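Local atomic coordinates of peptide ABC transporter, peptide-binding protein (Thermus thermophilus, PDB entry 2D5W), a protein that binds oligopeptides, including the pentapeptide held in this crystal, and probably hands them to an ABC importer. Residues R17-D22 and Q38-P43; F23-V26 and I32-E35; K112-P117 and F123-N128; T515-L520 and P524-Q529. One frame throughout, in Å; residues are numbered along the deposited sequence.

Contact 1. Residues R17-D22 and Q38-P43; sequences RVLAGD and QYLFAP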
loop_
_atom_site.group_PDB
_atom_site.type_symbol
_atom_site.label_atom_id
_atom_site.label_comp_id
_atom_site.label_asym_id
_atom_site.label_seq_id
_atom_site.Cartn_x
_atom_site.Cartn_y
_atom_site.Cartn_z
ATOM N N ARG A 17 1.286 8.925 -9.162
ATOM C CA ARG A 17 1.549 10.360 -9.205
ATOM C C ARG A 17 2.982 10.585 -9.696
ATOM O O ARG A 17 3.258 11.544 -10.416
ATOM C CB ARG A 17 1.349 10.976 -7.821
ATOM C CG ARG A 17 1.637 12.479 -7.744
ATOM C CD ARG A 17 0.899 13.276 -8.819
ATOM N NE ARG A 17 1.129 14.718 -8.704
ATOM C CZ ARG A 17 0.498 15.515 -7.848
ATOM N NH1 ARG A 17 0.780 16.812 -7.816
ATOM N NH2 ARG A 17 -0.424 15.024 -7.032
ATOM N N VAL A 18 3.883 9.698 -9.278
ATOM C CA VAL A 18 5.292 9.717 -9.677
ATOM C C VAL A 18 5.680 8.261 -9.914
ATOM O O VAL A 18 4.948 7.352 -9.507
ATOM C CB VAL A 18 6.220 10.336 -8.591
ATOM C CG1 VAL A 18 5.918 11.815 -8.437
ATOM C CG2 VAL A 18 6.052 9.610 -7.270
ATOM N N LEU A 19 6.825 8.032 -10.552
ATOM C CA LEU A 19 7.229 6.672 -10.869
ATOM C C LEU A 19 8.739 6.483 -10.939
ATOM O O LEU A 19 9.474 7.414 -11.275
ATOM C CB LEU A 19 6.626 6.285 -12.222
ATOM C CG LEU A 19 6.750 4.852 -12.741
ATOM C CD1 LEU A 19 5.783 3.957 -11.983
ATOM C CD2 LEU A 19 6.438 4.814 -14.235
ATOM N N ALA A 20 9.179 5.272 -10.606
ATOM C CA ALA A 20 10.580 4.861 -10.693
ATOM C C ALA A 20 11.625 5.476 -9.767
ATOM O O ALA A 20 12.306 4.749 -9.043
ATOM C CB ALA A 20 11.045 4.996 -12.150
ATOM N N GLY A 21 11.775 6.795 -9.807
ATOM C CA GLY A 21 12.777 7.455 -8.982
ATOM C C GLY A 21 12.457 7.598 -7.506
ATOM O O GLY A 21 13.358 7.801 -6.692
ATOM N N ASP A 22 11.177 7.495 -7.163
ATOM C CA ASP A 22 10.702 7.616 -5.778
ATOM C C ASP A 22 10.842 6.231 -5.141
ATOM O O ASP A 22 9.869 5.656 -4.645
ATOM C CB ASP A 22 9.234 8.072 -5.828
ATOM C CG ASP A 22 8.607 8.254 -4.460
ATOM O OD1 ASP A 22 9.277 8.752 -3.534
ATOM O OD2 ASP A 22 7.409 7.921 -4.329
ATOM N N GLN A 38 6.737 -3.482 -10.500
ATOM C CA GLN A 38 7.240 -4.853 -10.516
ATOM C C GLN A 38 7.744 -5.158 -11.925
ATOM O O GLN A 38 8.713 -5.899 -12.104
ATOM C CB GLN A 38 6.144 -5.855 -10.188
ATOM C CG GLN A 38 5.592 -5.790 -8.795
ATOM C CD GLN A 38 4.471 -6.782 -8.646
ATOM O OE1 GLN A 38 4.605 -7.801 -7.968
ATOM N NE2 GLN A 38 3.361 -6.508 -9.315
ATOM N N TYR A 39 7.075 -4.594 -12.925
ATOM C CA TYR A 39 7.465 -4.813 -14.311
ATOM C C TYR A 39 8.787 -4.128 -14.640
ATOM O O TYR A 39 9.561 -4.615 -15.466
ATOM C CB TYR A 39 6.385 -4.283 -15.266
ATOM C CG TYR A 39 5.094 -5.069 -15.239
ATOM C CD1 TYR A 39 4.158 -4.890 -14.219
ATOM C CD2 TYR A 39 4.830 -6.031 -16.213
ATOM C CE1 TYR A 39 2.991 -5.658 -14.169
ATOM C CE2 TYR A 39 3.672 -6.803 -16.173
ATOM C CZ TYR A 39 2.759 -6.614 -15.150
ATOM O OH TYR A 39 1.631 -7.401 -15.109
ATOM N N LEU A 40 9.038 -3.010 -13.965
ATOM C CA LEU A 40 10.217 -2.180 -14.200
ATOM C C LEU A 40 11.425 -2.413 -13.303
ATOM O O LEU A 40 12.556 -2.099 -13.689
ATOM C CB LEU A 40 9.812 -0.709 -14.084
ATOM C CG LEU A 40 8.735 -0.203 -15.044
ATOM C CD1 LEU A 40 8.269 1.176 -14.611
ATOM C CD2 LEU A 40 9.285 -0.172 -16.465
ATOM N N PHE A 41 11.187 -2.944 -12.108
ATOM C CA PHE A 41 12.253 -3.181 -11.141
ATOM C C PHE A 41 12.064 -4.538 -10.486
ATOM O O PHE A 41 11.010 -4.821 -9.919
ATOM C CB PHE A 41 12.236 -2.078 -10.080
ATOM C CG PHE A 41 12.549 -0.714 -10.626
ATOM C CD1 PHE A 41 13.869 -0.321 -10.833
ATOM C CD2 PHE A 41 11.529 0.155 -10.992
ATOM C CE1 PHE A 41 14.170 0.917 -11.404
ATOM C CE2 PHE A 41 11.819 1.394 -11.565
ATOM C CZ PHE A 41 13.144 1.775 -11.771
ATOM N N ALA A 42 13.089 -5.378 -10.562
ATOM C CA ALA A 42 13.014 -6.712 -9.986
ATOM C C ALA A 42 13.716 -6.800 -8.639
ATOM O O ALA A 42 14.736 -6.151 -8.407
ATOM C CB ALA A 42 13.615 -7.725 -10.951
ATOM N N PRO A 43 13.174 -7.610 -7.724
ATOM C CA PRO A 43 13.776 -7.766 -6.400
ATOM C C PRO A 43 14.906 -8.791 -6.421
ATOM O O PRO A 43 15.105 -9.494 -7.413
ATOM C CB PRO A 43 12.604 -8.246 -5.560
ATOM C CG PRO A 43 11.878 -9.152 -6.525
ATOM C CD PRO A 43 11.899 -8.348 -7.817
#
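L40 and F41 meet L19 and A20, joining the end of helix 31-40 to the loop that precedes it. L40 comes first. Its methyl CD1 lies 4.1 Å from CD2 of L19, and the two side chains cross at about a right angle. Both leucines rest on strand 223-228, L19 on I224 and L40 on M226. F41 follows, where the helix has given way to loop. Its CG stands anti to the carbonyl carbon (chi1 -65°), which sends the ring to A20. The edge of the ring does the touching. CE2 is 3.7 Å from A20 CB, and CZ is 3.9 Å from the same methyl. A20 is the middle residue of a classic gamma turn, with G21 N bonded to L19 O at 2.8 Å. E37 on the helix accepts the backbone N-H of A20 and helps place the turn. Outside the two segments, the F41 ring meets that of Y209, their planes at about 50°. If the residue were an alanine, the A20 methyl would probably lose its aromatic neighbour and a gap would open beside Y209. The contact is purely apolar, so shape and burial hold it, while polar bonds around it fix the backbone.

Contact 2. Residues F23-V26 and I32-E35; sequences FLRV and IKSE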
loop_
_atom_site.group_PDB
_atom_site.type_symbol
_atom_site.label_atom_id
_atom_site.label_comp_id
_atom_site.label_asym_id
_atom_site.label_seq_id
_atom_site.Cartn_x
_atom_site.Cartn_y
_atom_site.Cartn_z
ATOM N N PHE A 23 12.071 5.717 -5.126
ATOM C CA PHE A 23 12.321 4.364 -4.646
ATOM C C PHE A 23 12.099 4.045 -3.176
ATOM O O PHE A 23 12.053 2.873 -2.808
ATOM C CB PHE A 23 13.701 3.869 -5.136
ATOM C CG PHE A 23 14.883 4.562 -4.514
ATOM C CD1 PHE A 23 15.346 4.183 -3.259
ATOM C CD2 PHE A 23 15.577 5.543 -5.214
ATOM C CE1 PHE A 23 16.487 4.766 -2.711
ATOM C CE2 PHE A 23 16.722 6.132 -4.673
ATOM C CZ PHE A 23 17.176 5.739 -3.420
ATOM N N LEU A 24 11.954 5.066 -2.336
ATOM C CA LEU A 24 11.654 4.825 -0.927
ATOM C C LEU A 24 10.154 5.051 -0.722
ATOM O O LEU A 24 9.639 4.920 0.387
ATOM C CB LEU A 24 12.465 5.749 -0.016
ATOM C CG LEU A 24 13.970 5.459 0.045
ATOM C CD1 LEU A 24 14.631 6.425 1.017
ATOM C CD2 LEU A 24 14.218 4.017 0.472
ATOM N N ARG A 25 9.459 5.393 -1.805
ATOM C CA ARG A 25 8.013 5.604 -1.793
ATOM C C ARG A 25 7.558 6.695 -0.835
ATOM O O ARG A 25 6.453 6.626 -0.284
ATOM C CB ARG A 25 7.308 4.284 -1.457
ATOM C CG ARG A 25 7.716 3.151 -2.390
ATOM C CD ARG A 25 7.161 1.806 -1.956
ATOM N NE ARG A 25 7.558 0.750 -2.884
ATOM C CZ ARG A 25 7.224 -0.530 -2.753
ATOM N NH1 ARG A 25 6.484 -0.926 -1.726
ATOM N NH2 ARG A 25 7.627 -1.416 -3.655
ATOM N N VAL A 26 8.391 7.717 -0.662
ATOM C CA VAL A 26 8.052 8.802 0.249
ATOM C C VAL A 26 7.079 9.811 -0.355
ATOM O O VAL A 26 6.341 10.464 0.381
ATOM C CB VAL A 26 9.316 9.542 0.750
ATOM C CG1 VAL A 26 10.294 8.540 1.352
ATOM C CG2 VAL A 26 9.962 10.315 -0.382
ATOM N N ILE A 32 -1.061 1.078 -6.963
ATOM C CA ILE A 32 -0.901 0.983 -8.412
ATOM C C ILE A 32 0.545 1.249 -8.825
ATOM O O ILE A 32 1.060 0.614 -9.750
ATOM C CB ILE A 32 -1.887 1.936 -9.178
ATOM C CG1 ILE A 32 -1.731 1.746 -10.693
ATOM C CG2 ILE A 32 -1.644 3.389 -8.798
ATOM C CD1 ILE A 32 -2.010 0.339 -11.186
ATOM N N LYS A 33 1.206 2.172 -8.135
ATOM C CA LYS A 33 2.602 2.487 -8.424
ATOM C C LYS A 33 3.485 1.259 -8.158
ATOM O O LYS A 33 4.330 0.900 -8.975
ATOM C CB LYS A 33 3.038 3.673 -7.561
ATOM C CG LYS A 33 4.503 4.077 -7.675
ATOM C CD LYS A 33 4.726 5.371 -6.897
ATOM C CE LYS A 33 6.189 5.760 -6.788
ATOM N NZ LYS A 33 6.856 5.115 -5.623
ATOM N N SER A 34 3.278 0.606 -7.022
ATOM C CA SER A 34 4.060 -0.576 -6.691
ATOM C C SER A 34 3.816 -1.725 -7.663
ATOM O O SER A 34 4.745 -2.435 -8.038
ATOM C CB SER A 34 3.754 -1.030 -5.268
ATOM O OG SER A 34 4.421 -0.204 -4.331
ATOM N N GLU A 35 2.569 -1.914 -8.074
ATOM C CA GLU A 35 2.257 -2.993 -9.004
ATOM C C GLU A 35 2.976 -2.783 -10.334
ATOM O O GLU A 35 3.621 -3.692 -10.853
ATOM C CB GLU A 35 0.754 -3.065 -9.247
ATOM C CG GLU A 35 0.342 -4.246 -10.103
ATOM C CD GLU A 35 -1.117 -4.186 -10.486
ATOM O OE1 GLU A 35 -1.435 -3.565 -11.520
ATOM O OE2 GLU A 35 -1.947 -4.745 -9.742
#
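R25 crosses K33 at a slant and sets its guanidinium face over S34, on the face that helix 31-40 turns to the loop before it. The backbone of R25 is in the left-handed helical region (phi 59°, psi 33°), and its CB points toward the helix. CB is 4.3 Å from K33 NZ. CG comes closer to the same amine, at 3.9 Å, so the lysine tip sits against the arginine's aliphatic root. The chain is extended out to NE (chi3 179°), and it runs past the lysine to S34. CD is 4.1 Å from S34 OG, a loose approach. NE comes to 3.6 Å from that oxygen. CZ is nearest, 3.2 Å from OG, because the hydroxyl stands over the centre of the guanidinium face. NH1 and NH2 also lie near OG, but the angles are poor and neither makes a hydrogen bond with it. The polar end of K33 is used by other partners: NZ bonds to S28 O and forms a salt bridge with D22. This ties the start of the helix to the loop. R25 and S34 also pack against a basic side chain of the bound peptide, so the contact forms part of the wall of the peptide site. Here a hydroxyl oxygen faces a positively charged plane, which is probably mildly favourable. R25 NE and K33 NZ remain 5.2 Å apart, and the carboxylate of D22 probably offsets part of the repulsion between the two like charges.

Contact 3. Residues K112-P117 and F123-N128; sequences KAKGMP and FWERVN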
loop_
_atom_site.group_PDB
_atom_site.type_symbol
_atom_site.label_atom_id
_atom_site.label_comp_id
_atom_site.label_asym_id
_atom_site.label_seq_id
_atom_site.Cartn_x
_atom_site.Cartn_y
_atom_site.Cartn_z
ATOM N N LYS A 112 18.941 6.018 5.134
ATOM C CA LYS A 112 19.511 6.377 6.435
ATOM C C LYS A 112 19.692 7.875 6.647
ATOM O O LYS A 112 20.012 8.310 7.754
ATOM C CB LYS A 112 20.875 5.701 6.609
ATOM C CG LYS A 112 20.831 4.198 6.767
ATOM C CD LYS A 112 20.414 3.811 8.168
ATOM C CE LYS A 112 20.495 2.310 8.356
ATOM N NZ LYS A 112 20.183 1.915 9.756
ATOM N N ALA A 113 19.499 8.666 5.598
ATOM C CA ALA A 113 19.680 10.109 5.712
ATOM C C ALA A 113 18.780 10.693 6.794
ATOM O O ALA A 113 17.588 10.396 6.861
ATOM C CB ALA A 113 19.399 10.777 4.374
ATOM N N LYS A 114 19.355 11.526 7.651
ATOM C CA LYS A 114 18.578 12.126 8.723
ATOM C C LYS A 114 17.492 13.032 8.157
ATOM O O LYS A 114 17.752 13.889 7.315
ATOM C CB LYS A 114 19.493 12.917 9.664
ATOM C CG LYS A 114 20.602 12.089 10.319
ATOM C CD LYS A 114 20.066 10.967 11.211
ATOM C CE LYS A 114 19.626 9.750 10.406
ATOM N NZ LYS A 114 19.139 8.644 11.277
ATOM N N GLY A 115 16.265 12.821 8.616
ATOM C CA GLY A 115 15.169 13.641 8.140
ATOM C C GLY A 115 14.503 13.148 6.867
ATOM O O GLY A 115 13.595 13.804 6.366
ATOM N N MET A 116 14.958 12.020 6.326
ATOM C CA MET A 116 14.348 11.456 5.123
ATOM C C MET A 116 12.928 11.067 5.549
ATOM O O MET A 116 12.751 10.386 6.558
ATOM C CB MET A 116 15.133 10.220 4.676
ATOM C CG MET A 116 14.648 9.560 3.387
ATOM S SD MET A 116 14.756 10.605 1.917
ATOM C CE MET A 116 16.516 10.967 1.872
ATOM N N PRO A 117 11.899 11.497 4.794
ATOM C CA PRO A 117 10.515 11.163 5.159
ATOM C C PRO A 117 10.110 9.720 4.871
ATOM O O PRO A 117 9.146 9.470 4.144
ATOM C CB PRO A 117 9.701 12.175 4.356
ATOM C CG PRO A 117 10.504 12.311 3.102
ATOM C CD PRO A 117 11.933 12.384 3.614
ATOM N N PHE A 123 12.283 0.379 10.590
ATOM C CA PHE A 123 13.158 -0.417 9.737
ATOM C C PHE A 123 14.497 0.292 9.582
ATOM O O PHE A 123 15.561 -0.304 9.762
ATOM C CB PHE A 123 12.521 -0.593 8.351
ATOM C CG PHE A 123 13.435 -1.215 7.323
ATOM C CD1 PHE A 123 13.475 -2.595 7.147
ATOM C CD2 PHE A 123 14.253 -0.417 6.524
ATOM C CE1 PHE A 123 14.310 -3.172 6.192
ATOM C CE2 PHE A 123 15.094 -0.987 5.565
ATOM C CZ PHE A 123 15.121 -2.367 5.400
ATOM N N TRP A 124 14.433 1.578 9.263
ATOM C CA TRP A 124 15.641 2.344 9.040
ATOM C C TRP A 124 16.520 2.573 10.257
ATOM O O TRP A 124 17.661 3.011 10.132
ATOM C CB TRP A 124 15.283 3.650 8.329
ATOM C CG TRP A 124 14.946 3.360 6.899
ATOM C CD1 TRP A 124 13.708 3.348 6.319
ATOM C CD2 TRP A 124 15.863 2.909 5.898
ATOM N NE1 TRP A 124 13.802 2.907 5.018
ATOM C CE2 TRP A 124 15.115 2.632 4.735
ATOM C CE3 TRP A 124 17.251 2.708 5.877
ATOM C CZ2 TRP A 124 15.710 2.162 3.556
ATOM C CZ3 TRP A 124 17.841 2.240 4.710
ATOM C CH2 TRP A 124 17.070 1.972 3.565
ATOM N N GLU A 125 16.000 2.251 11.436
ATOM C CA GLU A 125 16.780 2.391 12.656
ATOM C C GLU A 125 17.504 1.091 12.988
ATOM O O GLU A 125 18.639 1.113 13.463
ATOM C CB GLU A 125 15.875 2.773 13.832
ATOM C CG GLU A 125 15.403 4.211 13.815
ATOM C CD GLU A 125 16.524 5.194 14.101
ATOM O OE1 GLU A 125 16.300 6.412 13.948
ATOM O OE2 GLU A 125 17.627 4.748 14.487
ATOM N N ARG A 126 16.866 -0.042 12.710
ATOM C CA ARG A 126 17.452 -1.334 13.061
ATOM C C ARG A 126 18.063 -2.171 11.940
ATOM O O ARG A 126 18.587 -3.250 12.200
ATOM C CB ARG A 126 16.403 -2.170 13.800
ATOM C CG ARG A 126 15.265 -2.604 12.912
ATOM C CD ARG A 126 14.076 -3.176 13.679
ATOM N NE ARG A 126 13.080 -3.609 12.708
ATOM C CZ ARG A 126 13.152 -4.751 12.034
ATOM N NH1 ARG A 126 12.222 -5.059 11.143
ATOM N NH2 ARG A 126 14.131 -5.608 12.288
ATOM N N VAL A 127 18.008 -1.696 10.701
ATOM C CA VAL A 127 18.577 -2.467 9.604
ATOM C C VAL A 127 19.807 -1.783 9.023
ATOM O O VAL A 127 19.825 -0.569 8.827
ATOM C CB VAL A 127 17.540 -2.699 8.482
ATOM C CG1 VAL A 127 18.134 -3.585 7.392
ATOM C CG2 VAL A 127 16.291 -3.342 9.065
ATOM N N ASN A 128 20.839 -2.577 8.765
ATOM C CA ASN A 128 22.082 -2.075 8.203
ATOM C C ASN A 128 22.586 -3.062 7.165
ATOM O O ASN A 128 22.032 -4.149 7.007
ATOM C CB ASN A 128 23.126 -1.889 9.307
ATOM C CG ASN A 128 22.877 -0.646 10.137
ATOM O OD1 ASN A 128 23.064 0.474 9.663
ATOM N ND2 ASN A 128 22.446 -0.837 11.378
#
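K112 NZ is gripped by oxygens of segment 123-128. It donates to W124 O at 2.8 Å and to V127 O at 2.7 Å. A weak third bond, 3.2 Å long, goes from NZ to N128 OD1. The amine stands above the carbonyl plane of W124, 44° out of it, and is tilted 30° from that of V127. A bend at chi2 (-78°) carries the lysine chain over to them, and on the way CG passes 4.0 Å from W124 CE3. With a methionine in its place, the carbonyls of W124 and V127 would probably lose their shared donor, and N128 would be left freer to turn. The amine sits at the junction where helix 121-126 runs straight into strand 127-131, an outer strand of a four-stranded antiparallel sheet in this member of solute-binding protein family 5. One shell out, F108 meets the W124 ring edge-to-face, and F123 CD2 lies over one face of the indole. Beyond K112 the chain makes a type II beta turn from A113 to M116. G115 sits in it at angles where a side chain would press on the carbonyl of K114. K114 NZ stays 4.5 Å from E125 OE1, too far for a salt bridge.

Contact 4. Residues T515-L520 and P524-Q529; sequences TSQAVL and PERRKQ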
loop_
_atom_site.group_PDB
_atom_site.type_symbol
_atom_site.label_atom_id
_atom_site.label_comp_id
_atom_site.label_asym_id
_atom_site.label_seq_id
_atom_site.Cartn_x
_atom_site.Cartn_y
_atom_site.Cartn_z
ATOM N N THR A 515 2.316 -4.331 20.523
ATOM C CA THR A 515 2.783 -4.539 19.155
ATOM C C THR A 515 4.305 -4.533 19.041
ATOM O O THR A 515 4.868 -5.281 18.242
ATOM C CB THR A 515 2.175 -3.489 18.184
ATOM O OG1 THR A 515 2.423 -2.167 18.676
ATOM C CG2 THR A 515 0.670 -3.701 18.043
ATOM N N SER A 516 4.973 -3.701 19.835
ATOM C CA SER A 516 6.431 -3.657 19.803
ATOM C C SER A 516 7.004 -4.978 20.301
ATOM O O SER A 516 8.038 -5.434 19.821
ATOM C CB SER A 516 6.962 -2.508 20.662
ATOM O OG SER A 516 6.594 -1.257 20.109
ATOM N N GLN A 517 6.335 -5.599 21.268
ATOM C CA GLN A 517 6.810 -6.876 21.781
ATOM C C GLN A 517 6.449 -7.997 20.810
ATOM O O GLN A 517 7.248 -8.898 20.556
ATOM C CB GLN A 517 6.187 -7.185 23.141
ATOM C CG GLN A 517 6.778 -8.431 23.781
ATOM C CD GLN A 517 6.086 -8.826 25.069
ATOM O OE1 GLN A 517 5.757 -7.977 25.899
ATOM N NE2 GLN A 517 5.879 -10.122 25.251
ATOM N N ALA A 518 5.241 -7.929 20.263
ATOM C CA ALA A 518 4.760 -8.949 19.345
ATOM C C ALA A 518 5.654 -9.188 18.138
ATOM O O ALA A 518 5.844 -10.330 17.732
ATOM C CB ALA A 518 3.351 -8.609 18.881
ATOM N N VAL A 519 6.202 -8.123 17.558
ATOM C CA VAL A 519 7.050 -8.292 16.385
ATOM C C VAL A 519 8.367 -8.984 16.714
ATOM O O VAL A 519 9.048 -9.480 15.816
ATOM C CB VAL A 519 7.338 -6.943 15.673
ATOM C CG1 VAL A 519 6.038 -6.355 15.137
ATOM C CG2 VAL A 519 8.018 -5.973 16.617
ATOM N N LEU A 520 8.716 -9.017 17.998
ATOM C CA LEU A 520 9.939 -9.672 18.460
ATOM C C LEU A 520 9.652 -11.119 18.847
ATOM O O LEU A 520 10.571 -11.874 19.178
ATOM C CB LEU A 520 10.501 -8.953 19.685
ATOM C CG LEU A 520 10.983 -7.511 19.535
ATOM C CD1 LEU A 520 11.231 -6.923 20.915
ATOM C CD2 LEU A 520 12.249 -7.468 18.693
ATOM N N PRO A 524 4.757 -18.269 16.850
ATOM C CA PRO A 524 3.486 -17.858 16.245
ATOM C C PRO A 524 2.305 -17.665 17.193
ATOM O O PRO A 524 1.554 -16.696 17.062
ATOM C CB PRO A 524 3.223 -18.955 15.217
ATOM C CG PRO A 524 4.605 -19.370 14.814
ATOM C CD PRO A 524 5.320 -19.434 16.141
ATOM N N GLU A 525 2.134 -18.579 18.144
ATOM C CA GLU A 525 1.010 -18.480 19.068
ATOM C C GLU A 525 1.111 -17.308 20.035
ATOM O O GLU A 525 0.132 -16.588 20.235
ATOM C CB GLU A 525 0.838 -19.783 19.850
ATOM C CG GLU A 525 -0.413 -19.799 20.717
ATOM C CD GLU A 525 -1.664 -19.428 19.937
ATOM O OE1 GLU A 525 -2.004 -20.148 18.974
ATOM O OE2 GLU A 525 -2.305 -18.412 20.285
ATOM N N ARG A 526 2.277 -17.108 20.640
ATOM C CA ARG A 526 2.430 -15.994 21.568
ATOM C C ARG A 526 2.278 -14.685 20.800
ATOM O O ARG A 526 1.679 -13.734 21.294
ATOM C CB ARG A 526 3.793 -16.040 22.269
ATOM C CG ARG A 526 4.035 -14.892 23.252
ATOM C CD ARG A 526 2.896 -14.770 24.261
ATOM N NE ARG A 526 3.123 -13.711 25.242
ATOM C CZ ARG A 526 2.206 -13.287 26.106
ATOM N NH1 ARG A 526 2.495 -12.321 26.966
ATOM N NH2 ARG A 526 0.993 -13.825 26.104
ATOM N N ARG A 527 2.820 -14.645 19.587
ATOM C CA ARG A 527 2.723 -13.455 18.751
ATOM C C ARG A 527 1.251 -13.135 18.491
ATOM O O ARG A 527 0.824 -11.984 18.600
ATOM C CB ARG A 527 3.461 -13.678 17.427
ATOM C CG ARG A 527 3.404 -12.494 16.478
ATOM C CD ARG A 527 4.389 -12.664 15.337
ATOM N NE ARG A 527 4.062 -13.767 14.440
ATOM C CZ ARG A 527 4.851 -14.814 14.211
ATOM N NH1 ARG A 527 4.464 -15.754 13.360
ATOM N NH2 ARG A 527 6.012 -14.941 14.843
ATOM N N LYS A 528 0.477 -14.163 18.165
ATOM C CA LYS A 528 -0.947 -13.983 17.911
ATOM C C LYS A 528 -1.659 -13.470 19.168
ATOM O O LYS A 528 -2.495 -12.571 19.086
ATOM C CB LYS A 528 -1.575 -15.303 17.452
ATOM C CG LYS A 528 -3.056 -15.203 17.096
ATOM C CD LYS A 528 -3.654 -16.569 16.773
ATOM C CE LYS A 528 -2.959 -17.230 15.594
ATOM N NZ LYS A 528 -3.554 -18.562 15.288
ATOM N N GLN A 529 -1.327 -14.033 20.326
ATOM C CA GLN A 529 -1.958 -13.606 21.576
ATOM C C GLN A 529 -1.760 -12.112 21.811
ATOM O O GLN A 529 -2.692 -11.409 22.196
ATOM C CB GLN A 529 -1.384 -14.383 22.768
ATOM C CG GLN A 529 -1.516 -15.892 22.663
ATOM C CD GLN A 529 -0.990 -16.613 23.892
ATOM O OE1 GLN A 529 0.039 -16.237 24.457
ATOM N NE2 GLN A 529 -1.686 -17.667 24.302
HETATM O O HOH W 1 4.494 -10.586 27.798
#
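Helices 509-518 and 524-541 come together at A518 and R527, whose CA atoms are 5.0 Å apart, and a short loop joins the two helices. A518 also touches L530 and F531, and T515 touches A534, so the second helix folds back on the first as a helical hairpin. R527 lies with its aliphatic part against the backbone of A518: CG is 3.5 Å from A518 O and CD is 3.6 Å from it. With chi1 at 179° the chain leaves opposite the backbone N and runs past that carbonyl, and a bend at chi3 turns the guanidinium back to its own segment. There one face takes P524 CA, 3.6 Å above the plane, and NH2 bonds to E521 O in the connecting loop. One water accepts from Q517 NE2 at 2.9 Å and from R526 NH1 at 2.8 Å, bridging two donors. R526 NH2 donates to Q529 OE1 at 3.1 Å. That bond is nearly straight (167°) and lies in the guanidinium plane, which helps to fix the group's rotation. The small side chain of A518 suits the close approach, while at the exposed edge a water adds a polar link between Q517 and R526.

How the contacts relate
Contacts 1 and 2 are buried and share helix 31-40, with contact 2 nested inside the loop that contact 1 closes. Contact 1 is apolar, whereas contact 2 sets charged and hydroxyl groups beside the bound peptide. Contacts 3 and 4 are only partly buried and lie farther from the centre of the chain. Contact 3 relies on direct bonds from a lysine to backbone oxygens, while contact 4 packs an arginine's aliphatic chain on a backbone carbonyl and adds a water bridge. Contact 2 touches contact 3 through packing: L24 meets W124 and M116, and a V26 methyl meets the P117 carbonyl. Contact 4 touches none of the others, its nearest atoms being about 7 Å from contact 3.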